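Probable molybdopterin-guanine dinucleotide biosynthesis protein A (Aquifex aeolicus, PDB 2E8B) probably transfers a GMP moiety from GTP to the molybdopterin cofactor, forming the guanine dinucleotide form with release of diphosphate. Local coordinates at residues N15-A21 / F54-V60; D106-K111 / Y180-M185; E113-V118 / V172-L178; K133-L137 / I160-L164. One frame throughout, in Å; residues are numbered along the deposited sequence.

Contact 1 closes first along the chain: strand 16-22, helix 32-51 and strand 56-61 form a beta-alpha-beta unit whose two strands pair in parallel, and the loop is complete before the other three contacts open. Those three lie one within another. Contact 2 starts at Asp106, contact 3 at Glu113 and contact 4 at Lys133, and they close in reverse order, at 160-164, 172-178 and 180-185. Contact 4 sets helix 160-167 against residues 134-137, contact 3 sets helix 112-120 against strand 170-173, and contact 2 joins two loops. Packing of Phe54 on Val115 links contact 1 to contact 3, and Leu20 on Leu137 links it to contact 4.

Contact 1. Residues N15-A21 / F54-V60; sequences NTCYVLA and FKEVYIV
The carbonyl oxygen of Tyr58 receives the straightest of the bonds between strands 16-22 and 56-61: Val19 N lies 2.8 Å from Tyr58 O with an N-H...O angle of 176°, and the CA-H of Tyr18 adds a contact to the same oxygen. Five more backbone bonds, from Glu56 N to Asn15 O at one end to Ala21 N to Val60 O at the other, place Thr16 to Leu20 beside Glu56 to Val60 in parallel register. On the face carrying Tyr18, its ring runs alongside that of Tyr58, the planes 20° apart but slid so that overlap is slight; Tyr18 CE2 comes 3.7 Å from Tyr58 CD1. Both tyrosines hold CG anti to the carbonyl carbon (chi1 near -60°), which keeps the rings pointing the same way. On the same face, Leu20 CD2 reaches Val60 CB at 3.7 Å. On the other face, Cys17 CB presses over one face of the Phe54 ring, 3.3 Å from Phe54 CD2, while SG stands oblique to the ring. Reducing Phe54 to an alanine would probably strip Cys17 of this cover and open a gap toward Phe101 and Val115. Six backbone bonds thus fix the register as far as Leu20 and Ala21 of a predicted GTP site.

Contact 2. Residues D106-K111 / Y180-M185; sequences DLPLMK and YTLLNM
The backbones of Met110 and Thr181 come within 4.5 Å, CA to CA, yet no direct hydrogen bond joins the two segments. Residues 107-110 make a type I turn, and 180-182 is the end of a 3-10 segment; between them run two CA-H...O contacts, Thr181 CA to Leu109 O and Met110 CA to Thr181 O. Water 3 bridges the two backbones: it accepts from Leu109 N at 2.8 Å and donates to Thr181 O at 2.8 Å and to Leu183 O at 2.6 Å, so both its hydrogens are spent on the second segment. Among the side chains, Pro108 and Met185 run antiparallel alongside one another, with Pro108 CG tight against Met185 CG at 3.5 Å. Leu109 CD1 meets the rim of the Tyr180 ring near its plane, 3.9 Å from Tyr180 CD2. Met110 folds back on itself through chi2 (57°) and chi3 (56°), which brings its methyl CE alongside Leu182 CD2 at 4.0 Å. At the far end, water 4 accepts from Lys111 NZ and also bonds Tyr180 OH. Asp106, predicted to bind GTP and magnesium, meets Asn184 through water 2, which donates to Asp106 OD2 at 2.7 Å and is held weakly by Asn184 ND2; Asp106 OD1 bonds Ser104 OG. The arrangement implies that apolar packing joins the loops while waters bridge their polar groups, including the carboxylate of the predicted metal site.

Contact 3. Residues E113-V118 / V172-L178; sequences ETVLYV and VEIPEEL
This is a largely apolar contact, without a hydrogen bond across it, in which helix 112-120 lies against the end of strand 170-173 and the loop that follows. Its centre is the Tyr117 ring. Pro175 CG sits almost squarely over one ring face, 3.8 Å from the centroid and 14° off the normal, which is a CH-pi contact, and Pro175 CD approaches Tyr117 CE2 to 3.5 Å. With CG anti to the backbone N (chi1 -171°), the ring reaches out from the helix as far as the strand, where Tyr117 CD2 touches Val172 CG1 at 3.8 Å. Replacing this tyrosine by a serine would probably leave the Pro175 ring without its aromatic partner and open a gap beside Val172. One helical turn earlier, Leu178 lies alongside Thr114, its chain running the other way, Leu178 CD2 3.7 Å from Thr114 OG1. Val118 CG2 adds looser contacts with Val172 and Ile174. Leu178 N, bonded to Pro175 O at 2.8 Å, closes a turn in which Pro175 and Leu178 both point toward the helix. This helix side thus packs by apolar and CH-pi contact, while Thr181 OG1, outside both segments, satisfies Thr114 OG1.

Contact 4. Residues K133-L137 / I160-L164; sequences KLHTL and IWALL
An inverse gamma turn is centred on His135 in strand 134-135, and just beyond it Thr136 meets the first turn of helix 160-167. The turn is evident from a weak bond, Thr136 N to Leu134 O at 3.2 Å, and the chain turns sharply at Thr136 and Leu137. Leu134 and Thr136 both point toward the helix, while His135 points away and its ND1 bonds weakly to Ala129 O. The Thr136 methyl carries most of the contact: Thr136 CG2 lies 3.9 Å from Ile160 CG2, 3.9 Å from Trp161 CD1 and 4.0 Å from Leu164 CD1. A first torsion of 59° puts OG1 between the backbone N and the carbonyl carbon, which leaves CG2 beside the backbone N and aimed at the helix. The methyl comes to the indole at its edge, near the ring plane, and the threonine and indole lie roughly perpendicular. Leu134 CD2 adds a looser touch, 4.3 Å from Leu164 CD1. Farther along, Leu137 CD2 reaches Ile160 CD1 at 4.0 Å, and Leu137 also packs on Leu20 of the predicted GTP site. The contact is small, 229 Å² in all, and across its two segments rests on van der Waals contact only: the helix touches the corner through methyl groups and an indole edge, and it packs also on helices 84-94 and 146-154.

Contact 1. Residues N15-A21 / F54-V60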
# COMPACT_ATOMS: atom_id res chain seq x y z
N ASN A 15 -3.69 12.35 5.76
CA ASN A 15 -2.62 13.12 5.14
C ASN A 15 -1.35 12.33 4.86
O ASN A 15 -0.42 12.86 4.24
CB ASN A 15 -2.26 14.32 6.03
CG ASN A 15 -3.44 15.25 6.25
OD1 ASN A 15 -3.99 15.80 5.30
ND2 ASN A 15 -3.82 15.43 7.51
N THR A 16 -1.28 11.08 5.31
CA THR A 16 -0.08 10.29 5.10
C THR A 16 -0.35 8.97 4.37
O THR A 16 -1.41 8.37 4.52
CB THR A 16 0.63 9.99 6.43
OG1 THR A 16 -0.09 8.99 7.16
CG2 THR A 16 0.68 11.26 7.28
N CYS A 17 0.63 8.55 3.57
CA CYS A 17 0.51 7.31 2.81
C CYS A 17 1.80 6.50 2.88
O CYS A 17 2.90 7.06 2.88
CB CYS A 17 0.21 7.65 1.34
SG CYS A 17 0.10 6.25 0.19
N TYR A 18 1.65 5.18 2.94
CA TYR A 18 2.78 4.28 3.00
C TYR A 18 2.78 3.43 1.74
O TYR A 18 1.82 2.74 1.46
CB TYR A 18 2.67 3.38 4.23
CG TYR A 18 2.86 4.15 5.50
CD1 TYR A 18 1.79 4.80 6.10
CD2 TYR A 18 4.13 4.28 6.07
CE1 TYR A 18 1.97 5.58 7.23
CE2 TYR A 18 4.32 5.06 7.20
CZ TYR A 18 3.24 5.70 7.78
OH TYR A 18 3.41 6.47 8.89
N VAL A 19 3.87 3.52 0.98
CA VAL A 19 4.02 2.75 -0.24
C VAL A 19 4.84 1.52 0.11
O VAL A 19 6.00 1.64 0.54
CB VAL A 19 4.74 3.57 -1.33
CG1 VAL A 19 4.98 2.71 -2.56
CG2 VAL A 19 3.90 4.79 -1.69
N LEU A 20 4.25 0.35 -0.05
CA LEU A 20 4.91 -0.91 0.29
C LEU A 20 5.83 -1.41 -0.82
O LEU A 20 5.37 -1.77 -1.90
CB LEU A 20 3.86 -1.97 0.63
CG LEU A 20 2.83 -1.55 1.68
CD1 LEU A 20 1.90 -2.72 2.00
CD2 LEU A 20 3.54 -1.09 2.94
N ALA A 21 7.13 -1.44 -0.53
CA ALA A 21 8.13 -1.89 -1.50
C ALA A 21 8.55 -3.35 -1.33
O ALA A 21 9.19 -3.91 -2.22
CB ALA A 21 9.36 -0.99 -1.43
N PHE A 54 -1.03 13.16 -0.97
CA PHE A 54 -0.73 13.28 0.46
C PHE A 54 0.41 14.21 0.85
O PHE A 54 1.38 14.37 0.11
CB PHE A 54 -0.45 11.89 1.02
CG PHE A 54 -1.55 10.89 0.76
CD1 PHE A 54 -2.70 10.90 1.53
CD2 PHE A 54 -1.43 9.97 -0.28
CE1 PHE A 54 -3.74 9.99 1.27
CE2 PHE A 54 -2.45 9.06 -0.55
CZ PHE A 54 -3.61 9.07 0.23
N LYS A 55 0.29 14.80 2.04
CA LYS A 55 1.30 15.71 2.57
C LYS A 55 2.60 14.95 2.85
O LYS A 55 3.69 15.47 2.65
CB LYS A 55 0.80 16.37 3.85
CG LYS A 55 -0.56 17.04 3.70
CD LYS A 55 -1.10 17.59 5.01
CE LYS A 55 -0.28 18.76 5.52
NZ LYS A 55 -0.93 19.45 6.67
N GLU A 56 2.46 13.72 3.32
CA GLU A 56 3.62 12.89 3.63
C GLU A 56 3.47 11.49 3.04
O GLU A 56 2.41 10.87 3.15
CB GLU A 56 3.82 12.79 5.14
CG GLU A 56 3.97 14.15 5.81
CD GLU A 56 4.41 14.04 7.26
OE1 GLU A 56 3.75 13.31 8.03
OE2 GLU A 56 5.41 14.69 7.63
N VAL A 57 4.54 11.02 2.41
CA VAL A 57 4.56 9.69 1.80
C VAL A 57 5.84 8.98 2.21
O VAL A 57 6.93 9.53 2.08
CB VAL A 57 4.52 9.78 0.26
CG1 VAL A 57 4.48 8.38 -0.34
CG2 VAL A 57 3.31 10.58 -0.19
N TYR A 58 5.70 7.76 2.70
CA TYR A 58 6.86 6.98 3.11
C TYR A 58 6.93 5.69 2.32
O TYR A 58 5.91 5.16 1.88
CB TYR A 58 6.79 6.63 4.60
CG TYR A 58 6.63 7.82 5.52
CD1 TYR A 58 5.37 8.30 5.84
CD2 TYR A 58 7.75 8.48 6.03
CE1 TYR A 58 5.22 9.41 6.67
CE2 TYR A 58 7.60 9.59 6.86
CZ TYR A 58 6.33 10.05 7.17
OH TYR A 58 6.17 11.15 7.98
N ILE A 59 8.15 5.19 2.15
CA ILE A 59 8.36 3.93 1.45
C ILE A 59 8.69 2.91 2.52
O ILE A 59 9.57 3.13 3.35
CB ILE A 59 9.56 4.01 0.48
CG1 ILE A 59 9.32 5.11 -0.56
CG2 ILE A 59 9.79 2.66 -0.16
CD1 ILE A 59 8.18 4.82 -1.52
N VAL A 60 7.96 1.80 2.54
CA VAL A 60 8.23 0.75 3.51
C VAL A 60 9.08 -0.29 2.79
O VAL A 60 8.64 -0.89 1.81
CB VAL A 60 6.93 0.09 4.01
CG1 VAL A 60 7.27 -1.09 4.92
CG2 VAL A 60 6.08 1.11 4.76

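Contact 2. Residues D106-K111 / Y180-M185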
# COMPACT_ATOMS: atom_id res chain seq x y z
N ASP A 106 3.66 -1.96 -6.56
CA ASP A 106 3.71 -2.69 -7.83
C ASP A 106 2.50 -2.49 -8.74
O ASP A 106 2.13 -3.37 -9.51
CB ASP A 106 3.89 -4.19 -7.54
CG ASP A 106 2.70 -4.78 -6.82
OD1 ASP A 106 1.77 -4.02 -6.47
OD2 ASP A 106 2.69 -6.02 -6.60
N LEU A 107 1.88 -1.31 -8.67
CA LEU A 107 0.71 -0.99 -9.48
C LEU A 107 1.10 0.02 -10.56
O LEU A 107 1.00 1.23 -10.35
CB LEU A 107 -0.39 -0.44 -8.57
CG LEU A 107 -0.80 -1.48 -7.52
CD1 LEU A 107 -1.65 -0.83 -6.44
CD2 LEU A 107 -1.56 -2.62 -8.19
N PRO A 108 1.51 -0.47 -11.73
CA PRO A 108 1.94 0.32 -12.88
C PRO A 108 0.96 1.31 -13.49
O PRO A 108 1.36 2.25 -14.17
CB PRO A 108 2.38 -0.75 -13.88
CG PRO A 108 1.42 -1.85 -13.62
CD PRO A 108 1.38 -1.90 -12.10
N LEU A 109 -0.34 1.10 -13.25
CA LEU A 109 -1.35 1.99 -13.82
C LEU A 109 -2.12 2.84 -12.81
O LEU A 109 -3.10 3.50 -13.17
CB LEU A 109 -2.33 1.16 -14.65
CG LEU A 109 -1.67 0.48 -15.85
CD1 LEU A 109 -2.63 -0.50 -16.49
CD2 LEU A 109 -1.23 1.54 -16.85
N MET A 110 -1.67 2.85 -11.56
CA MET A 110 -2.34 3.64 -10.53
C MET A 110 -2.46 5.11 -10.91
O MET A 110 -1.55 5.70 -11.50
CB MET A 110 -1.62 3.50 -9.19
CG MET A 110 -2.28 4.24 -8.01
SD MET A 110 -4.02 3.79 -7.66
CE MET A 110 -3.89 2.01 -7.44
N LYS A 111 -3.61 5.69 -10.60
CA LYS A 111 -3.89 7.10 -10.87
C LYS A 111 -4.41 7.72 -9.59
O LYS A 111 -5.04 7.05 -8.78
CB LYS A 111 -4.93 7.25 -11.97
CG LYS A 111 -4.38 7.13 -13.38
CD LYS A 111 -5.34 7.76 -14.38
CE LYS A 111 -4.68 7.88 -15.75
NZ LYS A 111 -5.52 8.63 -16.73
N TYR A 180 -8.89 -0.60 -14.29
CA TYR A 180 -7.61 -0.94 -14.90
C TYR A 180 -6.43 -0.36 -14.11
O TYR A 180 -5.30 -0.84 -14.24
CB TYR A 180 -7.56 -0.44 -16.35
CG TYR A 180 -7.24 1.03 -16.50
CD1 TYR A 180 -8.22 2.00 -16.33
CD2 TYR A 180 -5.94 1.45 -16.79
CE1 TYR A 180 -7.93 3.35 -16.46
CE2 TYR A 180 -5.63 2.80 -16.92
CZ TYR A 180 -6.63 3.75 -16.75
OH TYR A 180 -6.34 5.09 -16.87
N THR A 181 -6.69 0.66 -13.29
CA THR A 181 -5.62 1.28 -12.52
C THR A 181 -5.10 0.37 -11.42
O THR A 181 -4.11 0.69 -10.76
CB THR A 181 -6.08 2.62 -11.89
OG1 THR A 181 -7.05 2.36 -10.87
CG2 THR A 181 -6.68 3.53 -12.95
N LEU A 182 -5.76 -0.76 -11.21
CA LEU A 182 -5.36 -1.70 -10.17
C LEU A 182 -4.68 -2.96 -10.70
O LEU A 182 -4.40 -3.89 -9.95
CB LEU A 182 -6.59 -2.09 -9.34
CG LEU A 182 -7.04 -0.99 -8.37
CD1 LEU A 182 -8.53 -1.05 -8.13
CD2 LEU A 182 -6.27 -1.13 -7.07
N LEU A 183 -4.40 -2.98 -12.00
CA LEU A 183 -3.74 -4.14 -12.59
C LEU A 183 -2.27 -4.21 -12.20
O LEU A 183 -1.67 -3.20 -11.80
CB LEU A 183 -3.87 -4.09 -14.12
CG LEU A 183 -5.28 -4.20 -14.70
CD1 LEU A 183 -5.24 -3.95 -16.20
CD2 LEU A 183 -5.86 -5.57 -14.40
N ASN A 184 -1.68 -5.39 -12.31
CA ASN A 184 -0.26 -5.56 -12.00
C ASN A 184 0.46 -5.76 -13.32
O ASN A 184 -0.17 -5.84 -14.37
CB ASN A 184 -0.03 -6.79 -11.11
CG ASN A 184 -0.90 -6.78 -9.87
OD1 ASN A 184 -2.09 -7.05 -9.93
ND2 ASN A 184 -0.29 -6.46 -8.73
N MET A 185 1.79 -5.82 -13.28
CA MET A 185 2.59 -6.03 -14.48
C MET A 185 2.89 -7.50 -14.74
O MET A 185 3.37 -8.21 -13.85
CB MET A 185 3.96 -5.38 -14.34
CG MET A 185 4.02 -3.89 -14.69
SD MET A 185 4.12 -3.57 -16.47
CE MET A 185 2.45 -3.09 -16.84
O HOH W 1 2.96 -5.96 -10.03
O HOH W 2 0.06 -6.15 -5.85
O HOH W 3 -1.75 -0.65 -11.59
O HOH W 4 -7.76 7.17 -16.21

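Contact 3. Residues E113-V118 / V172-L178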
# COMPACT_ATOMS: atom_id res chain seq x y z
N GLU A 113 -6.89 9.63 -9.11
CA GLU A 113 -8.34 9.56 -8.98
C GLU A 113 -8.79 8.31 -8.24
O GLU A 113 -9.79 8.33 -7.51
CB GLU A 113 -9.03 9.62 -10.34
CG GLU A 113 -8.83 10.93 -11.08
CD GLU A 113 -7.72 10.87 -12.10
OE1 GLU A 113 -6.61 10.43 -11.76
OE2 GLU A 113 -7.96 11.26 -13.27
N THR A 114 -8.06 7.21 -8.42
CA THR A 114 -8.42 5.97 -7.75
C THR A 114 -8.19 6.13 -6.25
O THR A 114 -9.02 5.72 -5.44
CB THR A 114 -7.58 4.81 -8.28
OG1 THR A 114 -7.81 4.68 -9.69
CG2 THR A 114 -7.95 3.51 -7.58
N VAL A 115 -7.07 6.75 -5.89
CA VAL A 115 -6.76 6.98 -4.49
C VAL A 115 -7.81 7.91 -3.88
O VAL A 115 -8.31 7.66 -2.78
CB VAL A 115 -5.38 7.62 -4.33
CG1 VAL A 115 -5.12 7.97 -2.87
CG2 VAL A 115 -4.32 6.66 -4.84
N LEU A 116 -8.14 8.97 -4.60
CA LEU A 116 -9.12 9.94 -4.11
C LEU A 116 -10.51 9.34 -3.94
O LEU A 116 -11.23 9.70 -3.01
CB LEU A 116 -9.16 11.15 -5.04
CG LEU A 116 -7.87 11.97 -5.07
CD1 LEU A 116 -8.03 13.10 -6.06
CD2 LEU A 116 -7.54 12.51 -3.68
N TYR A 117 -10.90 8.43 -4.83
CA TYR A 117 -12.22 7.81 -4.72
C TYR A 117 -12.27 6.97 -3.45
O TYR A 117 -13.29 6.94 -2.75
CB TYR A 117 -12.54 6.93 -5.93
CG TYR A 117 -13.98 6.44 -5.95
CD1 TYR A 117 -15.02 7.32 -6.26
CD2 TYR A 117 -14.29 5.12 -5.66
CE1 TYR A 117 -16.35 6.88 -6.27
CE2 TYR A 117 -15.62 4.67 -5.67
CZ TYR A 117 -16.64 5.56 -5.97
OH TYR A 117 -17.94 5.15 -5.96
N VAL A 118 -11.17 6.30 -3.14
CA VAL A 118 -11.12 5.48 -1.94
C VAL A 118 -11.21 6.39 -0.72
O VAL A 118 -11.97 6.12 0.21
CB VAL A 118 -9.84 4.62 -1.87
CG1 VAL A 118 -9.76 3.91 -0.52
CG2 VAL A 118 -9.89 3.58 -2.98
N VAL A 172 -14.61 -0.83 -1.33
CA VAL A 172 -14.91 0.36 -2.10
C VAL A 172 -14.94 -0.16 -3.53
O VAL A 172 -13.90 -0.47 -4.10
CB VAL A 172 -13.82 1.44 -1.95
CG1 VAL A 172 -14.16 2.64 -2.83
CG2 VAL A 172 -13.72 1.87 -0.50
N GLU A 173 -16.14 -0.31 -4.08
CA GLU A 173 -16.30 -0.81 -5.45
C GLU A 173 -15.70 0.22 -6.39
O GLU A 173 -16.20 1.35 -6.49
CB GLU A 173 -17.77 -1.02 -5.78
CG GLU A 173 -18.01 -1.60 -7.17
CD GLU A 173 -19.49 -1.71 -7.50
OE1 GLU A 173 -20.20 -2.43 -6.77
OE2 GLU A 173 -19.93 -1.09 -8.49
N ILE A 174 -14.63 -0.15 -7.08
CA ILE A 174 -13.97 0.77 -7.99
C ILE A 174 -14.77 0.98 -9.25
O ILE A 174 -15.21 0.02 -9.90
CB ILE A 174 -12.56 0.25 -8.36
CG1 ILE A 174 -11.69 0.18 -7.10
CG2 ILE A 174 -11.92 1.17 -9.40
CD1 ILE A 174 -11.58 1.51 -6.35
N PRO A 175 -15.01 2.26 -9.62
CA PRO A 175 -15.77 2.59 -10.82
C PRO A 175 -15.14 1.91 -12.03
O PRO A 175 -13.92 1.79 -12.12
CB PRO A 175 -15.66 4.10 -10.90
CG PRO A 175 -15.63 4.51 -9.45
CD PRO A 175 -14.69 3.47 -8.85
N GLU A 176 -15.99 1.46 -12.94
CA GLU A 176 -15.54 0.77 -14.15
C GLU A 176 -14.32 1.39 -14.83
O GLU A 176 -13.37 0.68 -15.16
CB GLU A 176 -16.70 0.68 -15.15
CG GLU A 176 -16.32 0.22 -16.55
CD GLU A 176 -15.63 -1.13 -16.57
OE1 GLU A 176 -15.76 -1.90 -15.60
OE2 GLU A 176 -14.95 -1.43 -17.58
N GLU A 177 -14.34 2.70 -15.03
CA GLU A 177 -13.23 3.35 -15.72
C GLU A 177 -11.93 3.49 -14.93
O GLU A 177 -10.95 4.00 -15.44
CB GLU A 177 -13.68 4.70 -16.27
CG GLU A 177 -14.72 4.54 -17.38
CD GLU A 177 -14.86 5.77 -18.26
OE1 GLU A 177 -13.82 6.35 -18.64
OE2 GLU A 177 -16.00 6.16 -18.58
N LEU A 178 -11.93 3.01 -13.68
CA LEU A 178 -10.73 3.08 -12.86
C LEU A 178 -10.25 1.69 -12.48
O LEU A 178 -9.22 1.54 -11.83
CB LEU A 178 -10.99 3.88 -11.57
CG LEU A 178 -11.17 5.39 -11.72
CD1 LEU A 178 -11.38 6.01 -10.34
CD2 LEU A 178 -9.94 5.99 -12.39

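Contact 4. Residues K133-L137 / I160-L164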
# COMPACT_ATOMS: atom_id res chain seq x y z
N LYS A 133 -10.94 -8.44 -7.87
CA LYS A 133 -10.08 -8.86 -6.76
C LYS A 133 -10.16 -7.88 -5.60
O LYS A 133 -10.44 -6.69 -5.79
CB LYS A 133 -8.63 -8.94 -7.25
CG LYS A 133 -7.59 -8.98 -6.14
CD LYS A 133 -6.18 -9.02 -6.70
CE LYS A 133 -5.16 -9.03 -5.58
NZ LYS A 133 -3.78 -9.27 -6.10
N LEU A 134 -9.91 -8.37 -4.39
CA LEU A 134 -9.90 -7.51 -3.22
C LEU A 134 -8.48 -6.98 -3.10
O LEU A 134 -7.53 -7.74 -2.92
CB LEU A 134 -10.26 -8.30 -1.96
CG LEU A 134 -10.27 -7.47 -0.67
CD1 LEU A 134 -11.41 -6.46 -0.72
CD2 LEU A 134 -10.42 -8.38 0.54
N HIS A 135 -8.31 -5.67 -3.24
CA HIS A 135 -6.99 -5.08 -3.15
C HIS A 135 -6.65 -4.69 -1.73
O HIS A 135 -6.81 -3.54 -1.33
CB HIS A 135 -6.89 -3.90 -4.10
CG HIS A 135 -7.15 -4.28 -5.52
ND1 HIS A 135 -8.41 -4.28 -6.07
CD2 HIS A 135 -6.32 -4.78 -6.46
CE1 HIS A 135 -8.35 -4.76 -7.30
NE2 HIS A 135 -7.10 -5.08 -7.56
N THR A 136 -6.16 -5.67 -0.98
CA THR A 136 -5.79 -5.49 0.42
C THR A 136 -4.75 -4.41 0.66
O THR A 136 -4.68 -3.85 1.75
CB THR A 136 -5.24 -6.79 1.01
OG1 THR A 136 -4.09 -7.20 0.26
CG2 THR A 136 -6.29 -7.89 0.97
N LEU A 137 -3.96 -4.12 -0.37
CA LEU A 137 -2.92 -3.11 -0.22
C LEU A 137 -3.20 -1.79 -0.94
O LEU A 137 -2.27 -1.08 -1.33
CB LEU A 137 -1.57 -3.67 -0.67
CG LEU A 137 -1.16 -4.96 0.05
CD1 LEU A 137 0.20 -5.44 -0.46
CD2 LEU A 137 -1.11 -4.72 1.55
N ILE A 160 -3.66 -11.64 5.26
CA ILE A 160 -4.35 -10.37 5.44
C ILE A 160 -5.85 -10.60 5.27
O ILE A 160 -6.67 -9.87 5.83
CB ILE A 160 -3.86 -9.30 4.45
CG1 ILE A 160 -2.39 -8.96 4.75
CG2 ILE A 160 -4.70 -8.03 4.57
CD1 ILE A 160 -1.77 -7.95 3.79
N TRP A 161 -6.22 -11.62 4.50
CA TRP A 161 -7.64 -11.95 4.32
C TRP A 161 -8.23 -12.32 5.67
O TRP A 161 -9.33 -11.90 6.01
CB TRP A 161 -7.83 -13.14 3.37
CG TRP A 161 -7.70 -12.82 1.92
CD1 TRP A 161 -7.61 -11.58 1.34
CD2 TRP A 161 -7.64 -13.77 0.84
NE1 TRP A 161 -7.51 -11.70 -0.03
CE2 TRP A 161 -7.53 -13.03 -0.36
CE3 TRP A 161 -7.68 -15.17 0.78
CZ2 TRP A 161 -7.45 -13.65 -1.61
CZ3 TRP A 161 -7.60 -15.78 -0.46
CH2 TRP A 161 -7.49 -15.03 -1.64
N ALA A 162 -7.50 -13.12 6.44
CA ALA A 162 -7.96 -13.54 7.76
C ALA A 162 -8.00 -12.35 8.70
O ALA A 162 -8.92 -12.21 9.52
CB ALA A 162 -7.05 -14.63 8.32
N LEU A 163 -7.00 -11.49 8.60
CA LEU A 163 -6.94 -10.30 9.43
C LEU A 163 -8.17 -9.44 9.19
O LEU A 163 -8.84 -9.01 10.13
CB LEU A 163 -5.69 -9.47 9.10
CG LEU A 163 -5.63 -8.06 9.71
CD1 LEU A 163 -5.44 -8.15 11.23
CD2 LEU A 163 -4.48 -7.28 9.07
N LEU A 164 -8.47 -9.19 7.92
CA LEU A 164 -9.61 -8.36 7.55
C LEU A 164 -10.95 -8.95 7.97
O LEU A 164 -11.84 -8.22 8.38
CB LEU A 164 -9.58 -8.06 6.05
CG LEU A 164 -8.44 -7.14 5.61
CD1 LEU A 164 -8.55 -6.88 4.11
CD2 LEU A 164 -8.50 -5.82 6.36